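Local coordinates for protein putative hydroxymethylglutaryl-CoA synthase (Streptococcus mutans, PDB 3SQZ) that probably acts as a hydroxymethylglutaryl-CoA synthase, a thiolase-fold acyltransferase, and binds coenzyme A, at residues D84-L97 with V116-L130. Numbering follows the deposited sequence.
Sequences DVVTLAAGSANEIL and VDQSKAGAVYVHSLL
With CG1 anti to the backbone N (chi1 167°), Val86 reaches helix 122-129 with both methyls: CG1 lies 3.5 Å from Tyr125 CB and also meets Leu129 CD1, while CG2 approaches the Tyr125 ring obliquely, 4.0 Å from its CD2. Leu130, its CG anti to the carbonyl carbon (chi1 -67°), sets its two methyls against the C-terminal part of 84-97. Its CD1 sits 3.3 Å from Ala93 CB, a very close methyl pair, and 3.8 Å from Leu97 CD1; its CD2 packs on the backbone at Ala90 O and Asn94 N. Between these two anchors 84-97 presents Ala89 and Ala90, which lets the CA atoms of Ala90 and Val126 come within 5.2 Å, with Val126 CG2 on Ala89 CB at 3.8 Å. The helix axes cross at -43°, with no hydrogen bond joining the segments: a buried, apolar helix-helix contact within the N-terminal HMG-CoA synthase region of this thiolase-fold enzyme. Val116 CG1 touches Val85 CG1 and Asp84 OD2 at the N-terminal end. There a capping box starts helix 85-94: Thr87 N gives to Asp84 OD1 (3.0 Å) and Asp84 N to Thr87 OG1, while Asp84 OD2 forms a salt bridge with Arg417 and a hydrogen bond with Tyr419 OH. Tyr419, from strand 416-421, also meets the Tyr125 ring edge-to-face. Helix 85-94 also packs on strand 188-198 of the central sheet, where Ser191 touches Leu88 and Ala89, while Phe407 of strand 407-413 packs on both Ala90 and Leu129.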
loop_
_atom_site.group_PDB
_atom_site.type_symbol
_atom_site.label_atom_id
_atom_site.label_comp_id
_atom_site.label_asym_id
_atom_site.label_seq_id
_atom_site.Cartn_x
_atom_site.Cartn_y
_atom_site.Cartn_z
ATOM N N ASP A 84 0.442 1.953 -14.496
ATOM C CA ASP A 84 0.193 3.110 -13.641
ATOM C C ASP A 84 -0.740 2.761 -12.489
ATOM O O ASP A 84 -0.996 1.582 -12.216
ATOM C CB ASP A 84 -0.356 4.286 -14.465
ATOM C CG ASP A 84 -1.752 4.044 -14.993
ATOM O OD1 ASP A 84 -2.349 2.982 -14.724
ATOM O OD2 ASP A 84 -2.263 4.962 -15.677
ATOM N N VAL A 85 -1.250 3.783 -11.803
ATOM C CA VAL A 85 -2.132 3.549 -10.669
ATOM C C VAL A 85 -3.332 2.673 -11.043
ATOM O O VAL A 85 -3.749 1.801 -10.278
ATOM C CB VAL A 85 -2.612 4.904 -10.053
ATOM C CG1 VAL A 85 -3.380 5.762 -11.075
ATOM C CG2 VAL A 85 -3.451 4.669 -8.802
ATOM N N VAL A 86 -3.893 2.919 -12.220
ATOM C CA VAL A 86 -5.080 2.205 -12.669
ATOM C C VAL A 86 -4.787 0.747 -12.981
ATOM O O VAL A 86 -5.520 -0.151 -12.553
ATOM C CB VAL A 86 -5.688 2.892 -13.910
ATOM C CG1 VAL A 86 -6.726 2.012 -14.579
ATOM C CG2 VAL A 86 -6.286 4.230 -13.523
ATOM N N THR A 87 -3.725 0.502 -13.739
ATOM C CA THR A 87 -3.431 -0.867 -14.139
ATOM C C THR A 87 -2.982 -1.717 -12.957
ATOM O O THR A 87 -3.363 -2.880 -12.853
ATOM C CB THR A 87 -2.412 -0.920 -15.278
ATOM O OG1 THR A 87 -1.212 -0.273 -14.862
ATOM C CG2 THR A 87 -2.958 -0.204 -16.499
ATOM N N LEU A 88 -2.183 -1.141 -12.062
ATOM C CA LEU A 88 -1.786 -1.871 -10.862
ATOM C C LEU A 88 -3.010 -2.168 -9.997
ATOM O O LEU A 88 -3.151 -3.281 -9.477
ATOM C CB LEU A 88 -0.725 -1.102 -10.075
ATOM C CG LEU A 88 0.638 -0.975 -10.762
ATOM C CD1 LEU A 88 1.509 -0.001 -9.995
ATOM C CD2 LEU A 88 1.325 -2.332 -10.917
ATOM N N ALA A 89 -3.899 -1.185 -9.850
ATOM C CA ALA A 89 -5.103 -1.372 -9.043
ATOM C C ALA A 89 -5.976 -2.483 -9.635
ATOM O O ALA A 89 -6.420 -3.392 -8.920
ATOM C CB ALA A 89 -5.883 -0.076 -8.928
ATOM N N ALA A 90 -6.196 -2.442 -10.947
ATOM C CA ALA A 90 -7.011 -3.460 -11.595
ATOM C C ALA A 90 -6.357 -4.835 -11.475
ATOM O O ALA A 90 -7.043 -5.830 -11.259
ATOM C CB ALA A 90 -7.256 -3.098 -13.053
ATOM N N GLY A 91 -5.034 -4.901 -11.625
ATOM C CA GLY A 91 -4.320 -6.156 -11.461
ATOM C C GLY A 91 -4.502 -6.732 -10.068
ATOM O O GLY A 91 -4.731 -7.933 -9.905
ATOM N N SER A 92 -4.412 -5.884 -9.048
ATOM C CA SER A 92 -4.515 -6.385 -7.681
ATOM C C SER A 92 -5.915 -6.936 -7.406
ATOM O O SER A 92 -6.067 -7.936 -6.713
ATOM C CB SER A 92 -4.090 -5.321 -6.657
ATOM O OG SER A 92 -4.971 -4.208 -6.600
ATOM N N ALA A 93 -6.937 -6.301 -7.967
ATOM C CA ALA A 93 -8.296 -6.795 -7.810
ATOM C C ALA A 93 -8.513 -8.086 -8.611
ATOM O O ALA A 93 -9.219 -8.996 -8.177
ATOM C CB ALA A 93 -9.284 -5.737 -8.238
ATOM N N ASN A 94 -7.903 -8.157 -9.787
ATOM C CA ASN A 94 -8.034 -9.334 -10.632
ATOM C C ASN A 94 -7.499 -10.584 -9.933
ATOM O O ASN A 94 -7.944 -11.691 -10.212
ATOM C CB ASN A 94 -7.298 -9.084 -11.944
ATOM C CG ASN A 94 -7.517 -10.175 -12.956
ATOM O OD1 ASN A 94 -8.638 -10.432 -13.389
ATOM N ND2 ASN A 94 -6.437 -10.812 -13.358
ATOM N N GLU A 95 -6.555 -10.390 -9.009
ATOM C CA GLU A 95 -5.996 -11.479 -8.216
ATOM C C GLU A 95 -7.045 -12.179 -7.352
ATOM O O GLU A 95 -6.890 -13.361 -7.041
ATOM C CB GLU A 95 -4.880 -10.951 -7.300
ATOM C CG GLU A 95 -3.601 -10.508 -7.993
ATOM C CD GLU A 95 -2.662 -11.668 -8.299
ATOM O OE1 GLU A 95 -2.317 -12.432 -7.374
ATOM O OE2 GLU A 95 -2.249 -11.803 -9.465
ATOM N N ILE A 96 -8.088 -11.456 -6.938
ATOM C CA ILE A 96 -8.988 -11.971 -5.907
ATOM C C ILE A 96 -10.477 -12.039 -6.255
ATOM O O ILE A 96 -11.212 -12.769 -5.606
ATOM C CB ILE A 96 -8.835 -11.190 -4.573
ATOM C CG1 ILE A 96 -9.030 -9.685 -4.790
ATOM C CG2 ILE A 96 -7.480 -11.487 -3.944
ATOM C CD1 ILE A 96 -9.279 -8.896 -3.508
ATOM N N LEU A 97 -10.938 -11.293 -7.254
ATOM C CA LEU A 97 -12.390 -11.202 -7.459
ATOM C C LEU A 97 -12.977 -12.371 -8.229
ATOM O O LEU A 97 -12.433 -12.804 -9.238
ATOM C CB LEU A 97 -12.778 -9.919 -8.182
ATOM C CG LEU A 97 -12.483 -8.617 -7.442
ATOM C CD1 LEU A 97 -13.076 -7.445 -8.204
ATOM C CD2 LEU A 97 -12.966 -8.645 -5.992
ATOM N N VAL A 116 -3.999 10.053 -12.036
ATOM C CA VAL A 116 -3.729 10.350 -13.438
ATOM C C VAL A 116 -4.770 11.294 -14.054
ATOM O O VAL A 116 -4.667 11.627 -15.233
ATOM C CB VAL A 116 -3.575 9.058 -14.285
ATOM C CG1 VAL A 116 -2.344 8.299 -13.828
ATOM C CG2 VAL A 116 -4.835 8.189 -14.207
ATOM N N ASP A 117 -5.758 11.722 -13.262
ATOM C CA ASP A 117 -6.681 12.782 -13.666
ATOM C C ASP A 117 -7.017 13.587 -12.436
ATOM O O ASP A 117 -6.977 13.058 -11.324
ATOM C CB ASP A 117 -7.964 12.210 -14.292
ATOM C CG ASP A 117 -8.664 13.217 -15.200
ATOM O OD1 ASP A 117 -8.228 13.346 -16.360
ATOM O OD2 ASP A 117 -9.644 13.877 -14.751
ATOM N N GLN A 118 -7.374 14.851 -12.641
ATOM C CA GLN A 118 -7.737 15.734 -11.533
ATOM C C GLN A 118 -9.232 15.711 -11.236
ATOM O O GLN A 118 -9.664 16.199 -10.190
ATOM C CB GLN A 118 -7.264 17.156 -11.819
ATOM C CG GLN A 118 -5.751 17.225 -11.894
ATOM C CD GLN A 118 -5.124 16.674 -10.634
ATOM O OE1 GLN A 118 -5.383 17.180 -9.543
ATOM N NE2 GLN A 118 -4.323 15.619 -10.765
ATOM N N SER A 119 -10.006 15.140 -12.159
ATOM C CA SER A 119 -11.461 15.084 -12.047
ATOM C C SER A 119 -11.955 13.638 -11.987
ATOM O O SER A 119 -12.624 13.233 -11.038
ATOM C CB SER A 119 -12.106 15.816 -13.230
ATOM O OG SER A 119 -13.514 15.655 -13.232
ATOM N N LYS A 120 -11.637 12.860 -13.012
ATOM C CA LYS A 120 -12.148 11.501 -13.096
ATOM C C LYS A 120 -11.424 10.590 -12.119
ATOM O O LYS A 120 -10.199 10.455 -12.170
ATOM C CB LYS A 120 -12.010 10.973 -14.524
ATOM C CG LYS A 120 -12.522 9.551 -14.701
ATOM C CD LYS A 120 -12.612 9.169 -16.173
ATOM C CE LYS A 120 -13.052 7.725 -16.342
ATOM N NZ LYS A 120 -13.478 7.454 -17.742
ATOM N N ALA A 121 -12.171 9.942 -11.238
ATOM C CA ALA A 121 -11.571 8.999 -10.302
ATOM C C ALA A 121 -10.993 7.788 -11.021
ATOM O O ALA A 121 -11.656 7.186 -11.864
ATOM C CB ALA A 121 -12.602 8.546 -9.299
ATOM N N GLY A 122 -9.782 7.384 -10.642
ATOM C CA GLY A 122 -9.186 6.188 -11.213
ATOM C C GLY A 122 -10.026 4.950 -10.943
ATOM O O GLY A 122 -9.982 3.979 -11.703
ATOM N N ALA A 123 -10.817 4.992 -9.873
ATOM C CA ALA A 123 -11.727 3.906 -9.532
ATOM C C ALA A 123 -12.703 3.571 -10.656
ATOM O O ALA A 123 -13.139 2.431 -10.783
ATOM C CB ALA A 123 -12.496 4.238 -8.267
ATOM N N VAL A 124 -13.093 4.570 -11.451
ATOM C CA VAL A 124 -14.033 4.314 -12.539
ATOM C C VAL A 124 -13.430 3.330 -13.549
ATOM O O VAL A 124 -14.114 2.428 -14.026
ATOM C CB VAL A 124 -14.465 5.624 -13.217
ATOM C CG1 VAL A 124 -15.303 5.331 -14.455
ATOM C CG2 VAL A 124 -15.240 6.494 -12.227
ATOM N N TYR A 125 -12.153 3.506 -13.870
ATOM C CA TYR A 125 -11.476 2.583 -14.773
ATOM C C TYR A 125 -11.383 1.185 -14.191
ATOM O O TYR A 125 -11.521 0.198 -14.908
ATOM C CB TYR A 125 -10.069 3.069 -15.105
ATOM C CG TYR A 125 -10.017 4.349 -15.897
ATOM C CD1 TYR A 125 -10.389 4.374 -17.235
ATOM C CD2 TYR A 125 -9.577 5.526 -15.315
ATOM C CE1 TYR A 125 -10.323 5.541 -17.972
ATOM C CE2 TYR A 125 -9.506 6.692 -16.041
ATOM C CZ TYR A 125 -9.878 6.697 -17.367
ATOM O OH TYR A 125 -9.796 7.870 -18.072
ATOM N N VAL A 126 -11.121 1.097 -12.895
ATOM C CA VAL A 126 -11.030 -0.210 -12.263
ATOM C C VAL A 126 -12.386 -0.920 -12.325
ATOM O O VAL A 126 -12.472 -2.104 -12.655
ATOM C CB VAL A 126 -10.509 -0.104 -10.822
ATOM C CG1 VAL A 126 -10.429 -1.478 -10.178
ATOM C CG2 VAL A 126 -9.140 0.576 -10.800
ATOM N N HIS A 127 -13.444 -0.179 -12.018
ATOM C CA HIS A 127 -14.801 -0.694 -12.115
ATOM C C HIS A 127 -15.070 -1.299 -13.502
ATOM O O HIS A 127 -15.602 -2.402 -13.629
ATOM C CB HIS A 127 -15.799 0.426 -11.806
ATOM C CG HIS A 127 -17.224 0.007 -11.937
ATOM N ND1 HIS A 127 -17.890 0.018 -13.144
ATOM C CD2 HIS A 127 -18.104 -0.461 -11.023
ATOM C CE1 HIS A 127 -19.120 -0.428 -12.966
ATOM N NE2 HIS A 127 -19.276 -0.730 -11.688
ATOM N N SER A 128 -14.674 -0.580 -14.544
ATOM C CA SER A 128 -14.875 -0.993 -15.924
ATOM C C SER A 128 -14.017 -2.205 -16.303
ATOM O O SER A 128 -14.494 -3.188 -16.860
ATOM C CB SER A 128 -14.521 0.190 -16.825
ATOM O OG SER A 128 -14.681 -0.128 -18.189
ATOM N N LEU A 129 -12.722 -2.102 -16.020
ATOM C CA LEU A 129 -11.778 -3.149 -16.404
ATOM C C LEU A 129 -12.118 -4.486 -15.756
ATOM O O LEU A 129 -11.882 -5.539 -16.345
ATOM C CB LEU A 129 -10.342 -2.752 -16.059
ATOM C CG LEU A 129 -9.728 -1.649 -16.922
ATOM C CD1 LEU A 129 -8.469 -1.095 -16.273
ATOM C CD2 LEU A 129 -9.451 -2.123 -18.351
ATOM N N LEU A 130 -12.662 -4.444 -14.543
ATOM C CA LEU A 130 -13.000 -5.656 -13.804
ATOM C C LEU A 130 -14.395 -6.184 -14.104
ATOM O O LEU A 130 -14.749 -7.263 -13.653
ATOM C CB LEU A 130 -12.869 -5.426 -12.302
ATOM C CG LEU A 130 -11.460 -5.194 -11.771
ATOM C CD1 LEU A 130 -11.529 -4.650 -10.351
ATOM C CD2 LEU A 130 -10.654 -6.476 -11.851
#